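Local coordinates for Serine/threonine-protein kinase-like protein ACR4 (Arabidopsis thaliana, PDB 7A0J) that acts, as a membrane receptor kinase with an extracellular beta-propeller, together with the peptide CLE40 to control formative cell division in root meristems, at residues A[270-275]-A[294-299]; A[227-232]-A[252-257]; A[119-124]-A[133-138]; A[93-98]-A[141-146]; A[66-71]-A[83-88]. One frame throughout, in Å; residues are numbered along the deposited sequence.

In the fold
All five contacts belong to the beta-propeller of the ectodomain. Interaction 4 is the buried one. It sits about 5 Å from the chain's centre, measured centre to centre, and joins the inner strands of two blades through a carboxylate gripped by backbone amides. Interactions 2, 3 and 5 lie at the surface, about 18 to 19 Å out. Interaction 3 is regular hydrogen-bonded sheet, interaction 2 is proline on indole, and interaction 5 is a light loop contact. Interaction 1 is partly buried and apolar. It touches interaction 2, as W296 and L298 pack on C255. Interaction 5 meets interaction 4 where P68 packs on V94.

Interaction 1: A[270-275]-A[294-299]; sequences IGFYDL and VCWGLG
The F272 ring barely overlaps the six-membered ring of W296. The two planes are close to parallel, 26° apart, but the rings are slid past each other, with centroids 5.8 Å apart. Contact is therefore made by their outer carbons: F272 CZ is 3.9 Å from W296 CZ3. The two side chains arrive from opposite directions, F272 from the approach to the first strand of the blade and W296 from its last strand.

V294 packs beside this pair. Its CG1 lies at the edge of the phenyl ring, close to the ring plane, 4.1 Å from F272 CZ. V294 CG1 also meets I270 CD1 at 4.3 Å. I270 helps from its own side too, because its CG2 lies 3.6 Å above one face of the F272 ring, toward the rim. On the indole, L275 CD2 comes to the edge near W296 CH2, at 4.0 Å. W296 holds CG between its backbone N and carbonyl carbon (chi1 68°), and this swings the indole across the sheet toward F272.

The strands 274-277 and 294-297 are the outer strands of a three-stranded antiparallel sheet in repeat 7. Strand 281-285 runs between them, so the side chains meet over it, and W296 also rests on T282. C295 is tied to that middle strand by its disulfide to C283. A253 of repeat 6 touches both F272 and W296.

The contact between the segments is carbon on carbon. It implies dispersion and the burial of apolar surface, with little true ring stacking, between the approach to the first strand of the blade and its last strand.

Interaction 2: A[227-232]-A[252-257]; sequences LPPKEP and SAVCWG
The chi1 of W256, 66°, places CG between the backbone N and the carbonyl carbon, and this lifts the indole off its strand and lays it beneath P228 and P229. V254 CG1 takes the same kind of position and points its methyl at the second proline.

Both prolines lie over one face of the indole. P228 covers the five-membered ring: its CA is 3.6 Å from the W256 ring centroid and only 5° off the ring normal. P229 covers the six-membered ring: its CD is 3.5 Å from that W256 centroid and 14° off the normal. Both are CH-pi contacts. The P228 ring lies almost flat on the indole, while the P229 ring stands steeply on it and leads with CD. P228 CG reaches further over the pyrrole side, 3.8 Å from W256 CD1. P229 CG reaches V254 CG1 at 4.0 Å.

Strand 253-257 is the last strand of the repeat 6 sheet, and residues 227-232 are the loop that leads into that sheet. Both prolines also touch V202 of strand 202-206, in repeat 5. The loop thus covers the indole and meets the preceding blade.

The CH groups of P228 CA and P229 CD are next to amide nitrogens, which should make them slightly electropositive. They face the electron-rich indole, so the contact probably gains some electrostatic attraction beyond simple apolar packing.

Interaction 3: A[119-124]-A[133-138]; sequences SSSLVD and NFVFDK
N133 ND2 donates to D124 OD1 at 2.7 Å, the shortest polar bond between the two segments. The amide and carboxylate planes stand 89° apart, and the donor meets OD1 from above the carboxylate plane. The other oxygen, D124 OD2, is hydrogen-bonded to Y91 OH, so both carboxylate oxygens have partners.

D124 and N133 are a non-hydrogen-bonded pair of two antiparallel strands. V123 and F134 form the hydrogen-bonded pair: V123 N to F134 O is 3.0 Å and F134 N to V123 O is 2.8 Å. Beyond the last bridge, F136 N donates to S121 O at 2.8 Å. S121 OG then adds a side-chain bond to F136 O at 3.0 Å, where the strand is about to turn a corner.

L122 and V135 lie side by side on the same face as D124 and N133, with L122 CD2 4.0 Å from both V135 methyls. On the other face V123 CG2 sits in the plane of the F136 ring, at its edge, 3.8 Å from CE2. F134 and F136 go on to meet W163 of repeat 4.

This is a beta hairpin, the last two strands of the four-stranded antiparallel sheet 91-96, 100-105, 120-127, 132-136, as expected for a propeller blade.

Interaction 4: A[93-98]-A[141-146]; sequences EVSAGD and HSLSAG
A145 CB is pressed against the backbone of 96-97, at 3.2 Å from G97 N and 3.3 Å from A96 C, while the other end of the contact is held by a carboxylate and a water. The tight end is built mainly from A96, G97, A145 and G146. G97 has no side chain, and its CA comes 3.3 Å from G146 O. S95 lies next in line, with its OG 3.6 Å from L143 CB; that hydroxyl is hydrogen-bonded to N150 ND2.

The looser end is partly open to solvent, and polar bonds replace close packing there. E93 CG is beside the backbone N (chi1 -59°), and the chain beyond it is extended, so the carboxylate spans the gap to the other strand. It grips two successive amides: S142 N bonds to E93 OE2 at 2.9 Å, on the syn lone pair, and L143 N to E93 OE1 at 2.8 Å. A water donates to E93 OE1 and also to L143 O, 2.7 Å from each. E93 OE1 thus takes two bonds. Two amides and a water would be expected to favour the charged form of E93. H141 CB rests against E93 OE2, and H141 ND1 pairs with S142 OG.

Strands 93-96 and 141-145 run nearly parallel, at 15°, yet belong to different sheets, with a closest axis approach of 5.4 Å. Each is an inner strand near the propeller's centre. Strand 91-96 pairs with 100-105, while 139-145 lies between the N-terminal strand 2-3 and strand 150-154.

Interaction 5: A[66-71]-A[83-88]; sequences HQPYCW and QPMTKG. With EDO (1,2-ethanediol), chain G.
The flat amide of Q67 has M85 CG standing above one face, nearly over NE2, at 4.0 Å. G88 N lies beyond the same NE2, also 4.0 Å away. The second flat group, the Y69 ring, takes no part in the contact with 83-88; it has an ethanediol oxygen at its edge, in the ring plane. The setting is a beta-propeller blade: 68-72 is the last strand of the repeat 2 sheet, and 83-88 belongs to the loop that leads on to strand 91-96.

M85 begins with CG anti to its backbone N (chi1 180°). It then bends at both of the next torsions, and this curls the methyl back onto the proline. P68 CD is 3.9 Å from M85 CE. The loop is shaped by its own bonds too. M85 N donates to Q83 OE1 at 3.0 Å, across P84, which follows a cis peptide bond. The donor stands above the carbonyl plane of that amide.

Q67 NE2 is hydrogen-bonded to A89 O, just past the loop segment; M85 and G88 touch it at van der Waals distance. P84 O accepts from W126 NE1, which ties the loop to the repeat 3 blade. P68 also packs on Y91 and V94.

One residue past P68, Y69 OH and O2 of an ethanediol, probably from the crystallisation liquor, are hydrogen-bonded at 2.5 Å.

Interaction 1: A[270-275]-A[294-299]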
# COMPACT_ATOMS: atom_id res chain seq x y z
N ILE A 270 10.54 -4.79 -19.96
CA ILE A 270 10.89 -3.65 -19.05
C ILE A 270 11.45 -4.21 -17.74
O ILE A 270 10.97 -5.28 -17.30
CB ILE A 270 9.67 -2.75 -18.79
CG1 ILE A 270 8.98 -2.32 -20.09
CG2 ILE A 270 10.07 -1.54 -17.95
CD1 ILE A 270 7.65 -1.64 -19.88
N GLY A 271 12.40 -3.50 -17.13
CA GLY A 271 12.91 -3.76 -15.77
C GLY A 271 12.55 -2.62 -14.82
O GLY A 271 13.25 -1.59 -14.85
N PHE A 272 11.49 -2.81 -14.03
CA PHE A 272 11.03 -1.85 -12.98
C PHE A 272 11.82 -2.09 -11.70
O PHE A 272 12.27 -3.24 -11.48
CB PHE A 272 9.53 -2.03 -12.71
CG PHE A 272 8.63 -1.83 -13.90
CD1 PHE A 272 8.42 -0.56 -14.43
CD2 PHE A 272 7.98 -2.90 -14.49
CE1 PHE A 272 7.58 -0.37 -15.51
CE2 PHE A 272 7.14 -2.71 -15.58
CZ PHE A 272 6.94 -1.45 -16.09
N TYR A 273 11.99 -1.05 -10.87
CA TYR A 273 12.60 -1.13 -9.52
C TYR A 273 11.50 -1.14 -8.45
O TYR A 273 11.83 -1.43 -7.29
CB TYR A 273 13.64 -0.03 -9.32
CG TYR A 273 13.12 1.35 -8.99
CD1 TYR A 273 12.70 1.67 -7.71
CD2 TYR A 273 13.09 2.35 -9.95
CE1 TYR A 273 12.24 2.94 -7.40
CE2 TYR A 273 12.63 3.62 -9.66
CZ TYR A 273 12.20 3.92 -8.38
OH TYR A 273 11.74 5.17 -8.08
N ASP A 274 10.25 -0.84 -8.81
CA ASP A 274 9.09 -0.87 -7.88
C ASP A 274 7.77 -0.86 -8.65
O ASP A 274 7.76 -0.42 -9.82
CB ASP A 274 9.15 0.31 -6.90
CG ASP A 274 8.48 0.04 -5.56
OD1 ASP A 274 7.84 -1.02 -5.42
OD2 ASP A 274 8.60 0.90 -4.66
N LEU A 275 6.70 -1.36 -8.02
CA LEU A 275 5.31 -1.40 -8.57
C LEU A 275 4.35 -0.76 -7.57
O LEU A 275 4.67 -0.74 -6.36
CB LEU A 275 4.89 -2.84 -8.84
CG LEU A 275 5.62 -3.58 -9.96
CD1 LEU A 275 5.06 -4.98 -10.12
CD2 LEU A 275 5.55 -2.82 -11.27
N VAL A 294 4.45 4.57 -16.18
CA VAL A 294 4.16 3.40 -17.07
C VAL A 294 3.11 2.54 -16.37
O VAL A 294 3.45 1.87 -15.38
CB VAL A 294 5.44 2.60 -17.38
CG1 VAL A 294 5.15 1.45 -18.34
CG2 VAL A 294 6.55 3.48 -17.93
N CYS A 295 1.87 2.56 -16.87
CA CYS A 295 0.70 1.88 -16.25
C CYS A 295 -0.03 1.03 -17.30
O CYS A 295 -0.02 1.41 -18.49
CB CYS A 295 -0.27 2.88 -15.63
SG CYS A 295 0.54 4.02 -14.48
N TRP A 296 -0.65 -0.06 -16.85
CA TRP A 296 -1.43 -1.01 -17.69
C TRP A 296 -2.64 -1.52 -16.90
O TRP A 296 -2.52 -1.67 -15.66
CB TRP A 296 -0.54 -2.14 -18.21
CG TRP A 296 -0.04 -3.08 -17.15
CD1 TRP A 296 -0.61 -4.26 -16.76
CD2 TRP A 296 1.15 -2.93 -16.37
NE1 TRP A 296 0.15 -4.85 -15.78
CE2 TRP A 296 1.23 -4.06 -15.52
CE3 TRP A 296 2.16 -1.96 -16.29
CZ2 TRP A 296 2.28 -4.23 -14.61
CZ3 TRP A 296 3.19 -2.13 -15.39
CH2 TRP A 296 3.24 -3.25 -14.56
N GLY A 297 -3.76 -1.73 -17.59
CA GLY A 297 -5.03 -2.22 -17.01
C GLY A 297 -5.11 -3.73 -17.08
O GLY A 297 -4.58 -4.31 -18.05
N LEU A 298 -5.74 -4.36 -16.08
CA LEU A 298 -5.96 -5.83 -16.01
C LEU A 298 -7.10 -6.13 -15.03
O LEU A 298 -6.83 -6.26 -13.82
CB LEU A 298 -4.64 -6.53 -15.65
CG LEU A 298 -3.96 -6.15 -14.33
CD1 LEU A 298 -2.80 -7.09 -14.05
CD2 LEU A 298 -3.47 -4.71 -14.33
N GLY A 299 -8.33 -6.21 -15.54
CA GLY A 299 -9.56 -6.43 -14.75
C GLY A 299 -10.68 -5.50 -15.19
O GLY A 299 -11.72 -5.95 -15.67

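Interaction 2: A[227-232]-A[252-257]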
# COMPACT_ATOMS: atom_id res chain seq x y z
N LEU A 227 -1.99 -18.84 -11.95
CA LEU A 227 -1.32 -19.28 -10.69
C LEU A 227 -0.12 -18.37 -10.43
O LEU A 227 0.51 -17.90 -11.38
CB LEU A 227 -0.88 -20.74 -10.83
CG LEU A 227 -1.99 -21.79 -10.77
CD1 LEU A 227 -2.85 -21.77 -12.03
CD2 LEU A 227 -1.41 -23.18 -10.55
N PRO A 228 0.23 -18.08 -9.16
CA PRO A 228 1.37 -17.22 -8.85
C PRO A 228 2.70 -17.80 -9.35
O PRO A 228 2.83 -19.01 -9.49
CB PRO A 228 1.38 -17.11 -7.32
CG PRO A 228 -0.00 -17.57 -6.89
CD PRO A 228 -0.44 -18.57 -7.94
N PRO A 229 3.72 -16.95 -9.62
CA PRO A 229 5.00 -17.42 -10.14
C PRO A 229 5.84 -18.15 -9.08
O PRO A 229 5.73 -17.81 -7.91
CB PRO A 229 5.69 -16.13 -10.60
CG PRO A 229 5.12 -15.06 -9.70
CD PRO A 229 3.68 -15.49 -9.45
N LYS A 230 6.66 -19.11 -9.51
CA LYS A 230 7.55 -19.93 -8.64
C LYS A 230 8.88 -19.19 -8.41
O LYS A 230 9.56 -19.52 -7.42
CB LYS A 230 7.80 -21.30 -9.28
N GLU A 231 9.21 -18.23 -9.28
CA GLU A 231 10.51 -17.50 -9.28
C GLU A 231 10.59 -16.61 -8.05
O GLU A 231 9.57 -16.11 -7.58
CB GLU A 231 10.66 -16.66 -10.55
CG GLU A 231 10.74 -17.48 -11.83
CD GLU A 231 9.40 -17.89 -12.43
OE1 GLU A 231 8.40 -17.19 -12.20
OE2 GLU A 231 9.37 -18.92 -13.14
N PRO A 232 11.80 -16.37 -7.49
CA PRO A 232 11.97 -15.40 -6.41
C PRO A 232 11.50 -14.00 -6.83
O PRO A 232 11.82 -13.59 -7.93
CB PRO A 232 13.48 -15.39 -6.14
CG PRO A 232 13.98 -16.71 -6.69
CD PRO A 232 13.07 -17.02 -7.86
N SER A 252 11.72 -8.10 -14.15
CA SER A 252 10.56 -8.08 -15.07
C SER A 252 9.26 -8.20 -14.26
O SER A 252 9.24 -8.98 -13.29
CB SER A 252 10.66 -9.16 -16.12
OG SER A 252 10.47 -10.45 -15.55
N ALA A 253 8.24 -7.43 -14.65
CA ALA A 253 6.88 -7.47 -14.05
C ALA A 253 6.17 -8.75 -14.49
O ALA A 253 6.27 -9.11 -15.68
CB ALA A 253 6.10 -6.24 -14.45
N VAL A 254 5.48 -9.41 -13.56
CA VAL A 254 4.57 -10.56 -13.83
C VAL A 254 3.31 -10.36 -12.98
O VAL A 254 3.45 -9.99 -11.80
CB VAL A 254 5.26 -11.92 -13.54
CG1 VAL A 254 5.84 -11.99 -12.13
CG2 VAL A 254 4.33 -13.09 -13.80
N CYS A 255 2.14 -10.57 -13.58
CA CYS A 255 0.81 -10.43 -12.93
C CYS A 255 0.02 -11.74 -13.06
O CYS A 255 0.28 -12.49 -14.02
CB CYS A 255 0.01 -9.28 -13.52
SG CYS A 255 0.86 -7.68 -13.37
N TRP A 256 -0.89 -12.00 -12.12
CA TRP A 256 -1.73 -13.22 -12.04
C TRP A 256 -2.99 -12.92 -11.24
O TRP A 256 -2.98 -11.96 -10.45
CB TRP A 256 -0.92 -14.37 -11.43
CG TRP A 256 -0.55 -14.15 -10.00
CD1 TRP A 256 -1.23 -14.57 -8.89
CD2 TRP A 256 0.60 -13.44 -9.50
NE1 TRP A 256 -0.59 -14.17 -7.75
CE2 TRP A 256 0.54 -13.47 -8.09
CE3 TRP A 256 1.68 -12.77 -10.11
CZ2 TRP A 256 1.51 -12.87 -7.29
CZ3 TRP A 256 2.63 -12.18 -9.31
CH2 TRP A 256 2.55 -12.23 -7.92
N GLY A 257 -4.05 -13.72 -11.43
CA GLY A 257 -5.31 -13.64 -10.67
C GLY A 257 -6.52 -13.90 -11.55
O GLY A 257 -6.37 -14.57 -12.59

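Interaction 3: A[119-124]-A[133-138]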
# COMPACT_ATOMS: atom_id res chain seq x y z
N SER A 119 8.31 -1.06 15.13
CA SER A 119 7.10 -1.85 15.46
C SER A 119 6.22 -1.12 16.48
O SER A 119 6.69 -0.13 17.07
CB SER A 119 7.47 -3.23 15.95
OG SER A 119 8.10 -3.16 17.22
N SER A 120 4.99 -1.60 16.66
CA SER A 120 4.00 -1.12 17.66
C SER A 120 2.84 -2.11 17.77
O SER A 120 2.65 -2.91 16.83
CB SER A 120 3.50 0.26 17.32
OG SER A 120 2.47 0.66 18.20
N SER A 121 2.11 -2.05 18.89
CA SER A 121 0.90 -2.86 19.19
C SER A 121 -0.36 -1.99 19.11
O SER A 121 -1.46 -2.51 19.38
CB SER A 121 1.04 -3.53 20.53
OG SER A 121 0.28 -2.85 21.52
N LEU A 122 -0.21 -0.72 18.73
CA LEU A 122 -1.28 0.31 18.68
C LEU A 122 -1.56 0.69 17.22
O LEU A 122 -0.63 1.22 16.56
CB LEU A 122 -0.84 1.53 19.49
CG LEU A 122 -0.33 1.25 20.90
CD1 LEU A 122 0.28 2.50 21.52
CD2 LEU A 122 -1.45 0.71 21.79
N VAL A 123 -2.77 0.42 16.73
CA VAL A 123 -3.21 0.69 15.33
C VAL A 123 -4.52 1.48 15.36
O VAL A 123 -5.53 0.94 15.87
CB VAL A 123 -3.35 -0.61 14.52
CG1 VAL A 123 -3.92 -0.35 13.13
CG2 VAL A 123 -2.03 -1.37 14.42
N ASP A 124 -4.49 2.71 14.84
CA ASP A 124 -5.67 3.60 14.67
C ASP A 124 -6.12 3.54 13.21
O ASP A 124 -5.27 3.71 12.32
CB ASP A 124 -5.34 5.04 15.06
CG ASP A 124 -4.86 5.19 16.49
OD1 ASP A 124 -5.50 4.61 17.39
OD2 ASP A 124 -3.84 5.88 16.70
N ASN A 133 -9.80 2.24 17.51
CA ASN A 133 -8.46 2.29 18.17
C ASN A 133 -8.11 0.89 18.68
O ASN A 133 -8.55 0.54 19.79
CB ASN A 133 -8.43 3.32 19.30
CG ASN A 133 -8.79 4.72 18.83
OD1 ASN A 133 -9.71 5.34 19.36
ND2 ASN A 133 -8.07 5.23 17.85
N PHE A 134 -7.38 0.11 17.87
CA PHE A 134 -6.99 -1.29 18.17
C PHE A 134 -5.74 -1.31 19.06
O PHE A 134 -4.80 -0.54 18.79
CB PHE A 134 -6.73 -2.08 16.88
CG PHE A 134 -7.91 -2.16 15.94
CD1 PHE A 134 -8.92 -3.09 16.15
CD2 PHE A 134 -8.00 -1.33 14.83
CE1 PHE A 134 -10.00 -3.17 15.29
CE2 PHE A 134 -9.08 -1.42 13.97
CZ PHE A 134 -10.08 -2.34 14.19
N VAL A 135 -5.75 -2.17 20.08
CA VAL A 135 -4.59 -2.46 20.97
C VAL A 135 -4.34 -3.98 20.94
O VAL A 135 -5.06 -4.70 21.65
CB VAL A 135 -4.82 -1.95 22.41
CG1 VAL A 135 -3.62 -2.22 23.31
CG2 VAL A 135 -5.19 -0.48 22.43
N PHE A 136 -3.39 -4.43 20.12
CA PHE A 136 -3.04 -5.86 19.91
C PHE A 136 -1.98 -6.28 20.94
O PHE A 136 -1.38 -5.40 21.58
CB PHE A 136 -2.58 -6.09 18.47
CG PHE A 136 -3.57 -5.68 17.42
CD1 PHE A 136 -4.82 -6.28 17.35
CD2 PHE A 136 -3.26 -4.71 16.48
CE1 PHE A 136 -5.74 -5.91 16.38
CE2 PHE A 136 -4.18 -4.34 15.51
CZ PHE A 136 -5.41 -4.94 15.45
N ASP A 137 -1.77 -7.59 21.07
CA ASP A 137 -0.90 -8.22 22.10
C ASP A 137 0.47 -8.57 21.50
O ASP A 137 1.26 -9.25 22.19
CB ASP A 137 -1.57 -9.46 22.71
CG ASP A 137 -2.01 -10.51 21.70
OD1 ASP A 137 -1.56 -10.44 20.54
OD2 ASP A 137 -2.80 -11.39 22.09
N LYS A 138 0.76 -8.12 20.27
CA LYS A 138 2.03 -8.36 19.55
C LYS A 138 2.56 -7.05 18.96
O LYS A 138 1.75 -6.14 18.69
CB LYS A 138 1.84 -9.37 18.41
CG LYS A 138 1.56 -10.80 18.83
CD LYS A 138 1.62 -11.80 17.68
CE LYS A 138 0.67 -11.47 16.54
NZ LYS A 138 -0.74 -11.38 17.00

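Interaction 4: A[93-98]-A[141-146]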
# COMPACT_ATOMS: atom_id res chain seq x y z
N GLU A 93 3.80 3.97 10.18
CA GLU A 93 3.27 3.52 8.86
C GLU A 93 1.82 3.97 8.69
O GLU A 93 1.14 4.20 9.71
CB GLU A 93 3.34 2.00 8.73
CG GLU A 93 4.74 1.43 8.87
CD GLU A 93 4.83 -0.07 8.65
OE1 GLU A 93 3.98 -0.61 7.90
OE2 GLU A 93 5.74 -0.70 9.22
N VAL A 94 1.37 4.07 7.44
CA VAL A 94 -0.05 4.27 7.05
C VAL A 94 -0.35 3.30 5.90
O VAL A 94 0.52 3.12 5.04
CB VAL A 94 -0.36 5.73 6.66
CG1 VAL A 94 -0.27 6.66 7.86
CG2 VAL A 94 0.54 6.23 5.54
N SER A 95 -1.54 2.69 5.91
CA SER A 95 -2.06 1.82 4.82
C SER A 95 -3.51 2.20 4.53
O SER A 95 -4.32 2.22 5.48
CB SER A 95 -1.92 0.36 5.17
OG SER A 95 -2.65 0.06 6.35
N ALA A 96 -3.82 2.49 3.26
CA ALA A 96 -5.15 2.93 2.78
C ALA A 96 -5.81 1.78 2.01
O ALA A 96 -5.20 1.28 1.05
CB ALA A 96 -5.01 4.16 1.92
N GLY A 97 -7.01 1.37 2.44
CA GLY A 97 -7.91 0.48 1.69
C GLY A 97 -8.72 1.28 0.69
O GLY A 97 -8.24 2.35 0.25
N ASP A 98 -9.92 0.80 0.34
CA ASP A 98 -10.86 1.50 -0.58
C ASP A 98 -11.42 2.73 0.14
O ASP A 98 -11.32 3.84 -0.43
CB ASP A 98 -11.97 0.57 -1.06
CG ASP A 98 -11.49 -0.56 -1.96
OD1 ASP A 98 -10.36 -0.48 -2.46
OD2 ASP A 98 -12.27 -1.52 -2.15
N HIS A 141 4.45 -4.59 12.22
CA HIS A 141 4.98 -3.67 11.17
C HIS A 141 4.42 -4.10 9.81
O HIS A 141 3.64 -5.08 9.77
CB HIS A 141 6.51 -3.64 11.20
CG HIS A 141 7.16 -4.93 10.85
ND1 HIS A 141 7.61 -5.21 9.57
CD2 HIS A 141 7.44 -6.03 11.59
CE1 HIS A 141 8.13 -6.42 9.55
NE2 HIS A 141 8.04 -6.94 10.77
N SER A 142 4.81 -3.40 8.74
CA SER A 142 4.43 -3.69 7.33
C SER A 142 2.90 -3.76 7.19
O SER A 142 2.40 -4.78 6.68
CB SER A 142 5.09 -4.97 6.86
OG SER A 142 6.50 -4.88 7.01
N LEU A 143 2.20 -2.71 7.64
CA LEU A 143 0.73 -2.54 7.44
C LEU A 143 0.42 -2.65 5.94
O LEU A 143 1.19 -2.12 5.12
CB LEU A 143 0.28 -1.18 7.99
CG LEU A 143 -0.36 -1.20 9.38
CD1 LEU A 143 0.58 -1.81 10.41
CD2 LEU A 143 -0.77 0.20 9.80
N SER A 144 -0.68 -3.34 5.60
CA SER A 144 -1.19 -3.49 4.21
C SER A 144 -2.71 -3.60 4.25
O SER A 144 -3.23 -4.45 5.01
CB SER A 144 -0.56 -4.67 3.52
OG SER A 144 -0.52 -4.47 2.11
N ALA A 145 -3.40 -2.78 3.46
CA ALA A 145 -4.87 -2.59 3.49
C ALA A 145 -5.54 -3.34 2.34
O ALA A 145 -5.06 -3.20 1.19
CB ALA A 145 -5.19 -1.11 3.44
N GLY A 146 -6.59 -4.10 2.64
CA GLY A 146 -7.54 -4.66 1.66
C GLY A 146 -8.78 -3.79 1.55
O GLY A 146 -8.76 -2.67 2.11
O HOH W 1 3.14 -0.28 5.35

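Interaction 5: A[66-71]-A[83-88]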
# COMPACT_ATOMS: atom_id res chain seq x y z
N HIS A 66 4.96 13.26 11.51
CA HIS A 66 4.76 11.79 11.54
C HIS A 66 3.27 11.46 11.70
O HIS A 66 2.94 10.45 12.35
CB HIS A 66 5.63 11.14 12.63
CG HIS A 66 7.09 11.29 12.40
ND1 HIS A 66 7.97 11.59 13.42
CD2 HIS A 66 7.84 11.18 11.28
CE1 HIS A 66 9.20 11.66 12.94
NE2 HIS A 66 9.14 11.41 11.63
N GLN A 67 2.39 12.29 11.11
CA GLN A 67 0.92 12.10 11.13
C GLN A 67 0.45 11.76 9.71
O GLN A 67 1.05 12.21 8.74
CB GLN A 67 0.22 13.36 11.66
CG GLN A 67 0.55 13.66 13.11
CD GLN A 67 -0.32 14.74 13.71
OE1 GLN A 67 -0.78 15.65 13.02
NE2 GLN A 67 -0.54 14.64 15.01
N PRO A 68 -0.63 10.96 9.56
CA PRO A 68 -1.25 10.76 8.25
C PRO A 68 -1.82 12.09 7.72
O PRO A 68 -2.30 12.88 8.51
CB PRO A 68 -2.35 9.72 8.48
CG PRO A 68 -2.57 9.69 9.99
CD PRO A 68 -1.31 10.21 10.63
N TYR A 69 -1.71 12.31 6.41
CA TYR A 69 -2.25 13.49 5.69
C TYR A 69 -2.78 13.04 4.33
O TYR A 69 -1.97 12.59 3.49
CB TYR A 69 -1.18 14.57 5.54
CG TYR A 69 -1.69 15.88 4.99
CD1 TYR A 69 -2.22 16.84 5.83
CD2 TYR A 69 -1.65 16.15 3.63
CE1 TYR A 69 -2.70 18.05 5.34
CE2 TYR A 69 -2.13 17.35 3.12
CZ TYR A 69 -2.65 18.31 3.98
OH TYR A 69 -3.11 19.50 3.50
N CYS A 70 -4.10 13.14 4.14
CA CYS A 70 -4.81 12.71 2.90
C CYS A 70 -5.26 13.94 2.11
O CYS A 70 -5.57 14.98 2.73
CB CYS A 70 -6.00 11.83 3.23
SG CYS A 70 -5.57 10.40 4.26
N TRP A 71 -5.28 13.82 0.78
CA TRP A 71 -5.84 14.85 -0.14
C TRP A 71 -6.63 14.15 -1.26
O TRP A 71 -6.38 12.95 -1.51
CB TRP A 71 -4.74 15.77 -0.67
CG TRP A 71 -3.68 15.12 -1.50
CD1 TRP A 71 -3.61 15.10 -2.87
CD2 TRP A 71 -2.50 14.44 -1.04
NE1 TRP A 71 -2.48 14.44 -3.28
CE2 TRP A 71 -1.78 14.02 -2.18
CE3 TRP A 71 -1.99 14.13 0.23
CZ2 TRP A 71 -0.59 13.32 -2.09
CZ3 TRP A 71 -0.80 13.44 0.32
CH2 TRP A 71 -0.12 13.03 -0.83
N GLN A 83 -9.41 13.04 11.83
CA GLN A 83 -10.00 13.08 13.20
C GLN A 83 -10.85 11.83 13.40
O GLN A 83 -11.43 11.32 12.44
CB GLN A 83 -10.83 14.35 13.38
CG GLN A 83 -10.01 15.63 13.44
CD GLN A 83 -9.12 15.69 14.66
OE1 GLN A 83 -9.46 15.20 15.73
NE2 GLN A 83 -7.95 16.30 14.50
N PRO A 84 -10.97 11.28 14.63
CA PRO A 84 -10.28 11.81 15.82
C PRO A 84 -8.76 11.58 15.79
O PRO A 84 -8.33 10.50 15.43
CB PRO A 84 -10.89 11.02 17.00
CG PRO A 84 -12.11 10.33 16.42
CD PRO A 84 -11.79 10.11 14.96
N MET A 85 -7.99 12.60 16.18
CA MET A 85 -6.51 12.56 16.29
C MET A 85 -6.10 13.14 17.64
O MET A 85 -6.60 14.22 17.99
CB MET A 85 -5.86 13.37 15.17
CG MET A 85 -4.33 13.38 15.20
SD MET A 85 -3.60 11.74 14.98
CE MET A 85 -3.99 11.43 13.26
N THR A 86 -5.24 12.43 18.38
CA THR A 86 -4.58 12.92 19.61
C THR A 86 -3.49 13.91 19.19
O THR A 86 -2.68 13.56 18.31
CB THR A 86 -4.03 11.76 20.45
OG1 THR A 86 -5.15 10.96 20.84
CG2 THR A 86 -3.27 12.20 21.68
N LYS A 87 -3.49 15.11 19.79
CA LYS A 87 -2.48 16.18 19.52
C LYS A 87 -1.08 15.64 19.83
O LYS A 87 -0.90 15.09 20.94
CB LYS A 87 -2.79 17.43 20.36
CG LYS A 87 -1.92 18.64 20.06
CD LYS A 87 -2.36 19.89 20.78
CE LYS A 87 -1.32 20.99 20.73
NZ LYS A 87 -1.90 22.32 21.06
N GLY A 88 -0.15 15.76 18.88
CA GLY A 88 1.26 15.34 19.03
C GLY A 88 1.48 13.86 18.77
O GLY A 88 2.64 13.42 18.90
C1 EDO G . -2.15 22.09 0.95
O1 EDO G . -1.46 21.99 2.18
C2 EDO G . -2.29 20.79 0.25
O2 EDO G . -3.03 19.83 0.98